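Local atomic coordinates of CRISPR-associated protein, Cse1 family (PDB entry 4H3T), a protein that is a Cse1-family CRISPR-associated protein and probably serves as the large subunit of a type I-E Cascade complex, helping it recognise invading DNA. Residues G124-T127 and A128-V132. The protein carries 1 engineered substitution. Residues are numbered along the deposited sequence; the frame is centred on the assembly and turned at random. Where two conformers were deposited one is given.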
ATOM      1  N   GLY A 124     -13.394  -0.010 -29.839  1.00 54.49           N
ATOM      2  CA  GLY A 124     -12.541  -0.374 -28.676  1.00 51.44           C
ATOM      3  C   GLY A 124     -11.571   0.692 -28.155  1.00 51.13           C
ATOM      4  O   GLY A 124     -11.310   0.787 -26.936  1.00 45.88           O
ATOM      5  N   VAL A 125     -11.062   1.540 -29.057  1.00 48.66           N
ATOM      6  CA  VAL A 125     -10.134   2.634 -28.726  1.00 47.71           C
ATOM      7  C   VAL A 125     -10.895   3.704 -27.950  1.00 51.94           C
ATOM      8  O   VAL A 125     -11.994   4.082 -28.356  1.00 51.57           O
ATOM      9  CB  VAL A 125      -9.452   3.230 -29.993  1.00 51.79           C
ATOM     10  CG1 VAL A 125      -8.499   4.381 -29.616  1.00 52.05           C
ATOM     11  CG2 VAL A 125      -8.657   2.159 -30.725  1.00 50.85           C
ATOM     12  N   LYS A 126     -10.307   4.192 -26.841  0.52 45.27           N
ATOM     13  CA  LYS A 126     -10.917   5.199 -25.971  0.52 45.32           C
ATOM     14  C   LYS A 126     -10.040   6.417 -25.888  0.52 47.41           C
ATOM     15  O   LYS A 126      -8.861   6.369 -26.257  0.52 45.15           O
ATOM     16  CB  LYS A 126     -11.109   4.612 -24.544  0.52 48.53           C
ATOM     17  CG  LYS A 126     -11.936   3.312 -24.477  0.52 49.03           C
ATOM     18  CD  LYS A 126     -13.290   3.430 -25.171  0.52 51.85           C
ATOM     19  CE  LYS A 126     -14.078   2.127 -25.149  0.52 61.81           C
ATOM     20  NZ  LYS A 126     -15.168   2.173 -26.136  0.52 65.24           N
ATOM     21  N   THR A 127     -10.587   7.501 -25.370  1.00 44.83           N
ATOM     22  CA  THR A 127      -9.799   8.721 -25.156  1.00 45.68           C
ATOM     23  C   THR A 127      -8.824   8.380 -24.044  1.00 46.21           C
ATOM     24  O   THR A 127      -9.081   7.515 -23.182  1.00 42.46           O
ATOM     25  CB  THR A 127     -10.660   9.956 -24.859  1.00 52.23           C
ATOM     26  OG1 THR A 127     -11.358   9.737 -23.654  1.00 58.04           O
ATOM     27  CG2 THR A 127     -11.607  10.289 -26.005  1.00 54.74           C
ATOM     28  N   ALA A 128      -7.674   9.041 -24.068  1.00 44.97           N
ATOM     29  CA  ALA A 128      -6.625   8.772 -23.121  1.00 43.29           C
ATOM     30  C   ALA A 128      -6.972   9.041 -21.648  1.00 44.97           C
ATOM     31  O   ALA A 128      -6.339   8.461 -20.761  1.00 43.93           O
ATOM     32  CB  ALA A 128      -5.404   9.524 -23.512  1.00 46.12           C
ATOM     33  N   ASN A 129      -8.024   9.782 -21.372  1.00 43.32           N
ATOM     34  CA  ASN A 129      -8.474   9.989 -19.996  1.00 44.08           C
ATOM     35  C   ASN A 129      -8.861   8.633 -19.329  1.00 45.71           C
ATOM     36  O   ASN A 129      -8.710   8.510 -18.125  1.00 43.26           O
ATOM     37  CB  ASN A 129      -9.658  10.979 -20.003  1.00 48.32           C
ATOM     38  CG  ASN A 129     -10.077  11.334 -18.631  1.00 67.81           C
ATOM     39  OD1 ASN A 129     -11.182  10.978 -18.201  1.00 64.20           O
ATOM     40  ND2 ASN A 129      -9.192  12.049 -17.930  1.00 62.29           N
ATOM     41  N   SER A 130      -9.254   7.595 -20.111  1.00 44.72           N
ATOM     42  CA  SER A 130      -9.545   6.241 -19.560  1.00 44.96           C
ATOM     43  C   SER A 130      -8.289   5.585 -18.879  1.00 46.59           C
ATOM     44  O   SER A 130      -8.425   4.636 -18.095  1.00 41.68           O
ATOM     45  CB  SER A 130     -10.070   5.331 -20.669  1.00 50.62           C
ATOM     46  OG  SER A 130      -9.022   5.061 -21.581  1.00 65.72           O
ATOM     47  N   LEU A 131      -7.059   6.047 -19.207  1.00 42.29           N
ATOM     48  CA  LEU A 131      -5.829   5.520 -18.577  1.00 43.21           C
ATOM     49  C   LEU A 131      -5.606   6.167 -17.202  1.00 45.97           C
ATOM     50  O   LEU A 131      -4.876   5.655 -16.376  1.00 47.37           O
ATOM     51  CB  LEU A 131      -4.659   5.865 -19.547  1.00 44.38           C
ATOM     52  CG  LEU A 131      -3.361   5.178 -19.503  1.00 49.29           C
ATOM     53  CD1 LEU A 131      -3.456   3.668 -19.529  1.00 46.66           C
ATOM     54  CD2 LEU A 131      -2.508   5.704 -20.619  1.00 54.50           C
ATOM     55  N   VAL A 132      -6.289   7.266 -16.919  1.00 45.18           N
ATOM     56  CA  VAL A 132      -6.113   7.966 -15.635  1.00 44.84           C
ATOM     57  C   VAL A 132      -6.986   7.331 -14.580  1.00 51.98           C
ATOM     58  O   VAL A 132      -8.158   7.160 -14.835  1.00 49.00           O
ATOM     59  CB  VAL A 132      -6.457   9.454 -15.793  1.00 47.62           C
ATOM     60  CG1 VAL A 132      -6.442  10.196 -14.444  1.00 47.27           C
ATOM     61  CG2 VAL A 132      -5.531  10.127 -16.834  1.00 47.54           C
TER
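Ser130 folds back on Thr127 and holds its carbonyl oxygen twice, where strand 126-127 gives way to the 3-10 segment 128-131. The first bond comes from the backbone of Ser130: N donates to Thr127 O over 3.1 Å, reaching the oxygen from above the carbonyl plane. Along the side chain, Ser130 CB lies 3.5 Å from Thr127 O and also faces Lys126 CB, while the hydroxyl at the tip completes the grip. Ser130 OG donates to Thr127 O at 2.9 Å, close to the line of the C=O bond, with a C=O...OG angle of 162°. A chi1 of 69° makes this possible by setting OG between the backbone N and carbonyl carbon of its own residue. The same OG rests 3.7 Å from Lys126 CB. Ser130 also touches Val281 and Ile283 of strand 275-289, with which strand 126-127 pairs antiparallel. The amide bond to Thr127 O has the i+3 to i spacing of a 3-10 turn, repeated as Leu131 N bonds to Ala128 O at 3.0 Å. Replacing the serine by alanine removes the hydroxyl, and Thr127 O would probably keep the amide donor but lose the more axial one, leaving the strand-to-turn junction less firmly fixed. With two donors arriving from different directions, a single carbonyl ties the end of strand 126-127 to the 3-10 turn through both backbone and side chain.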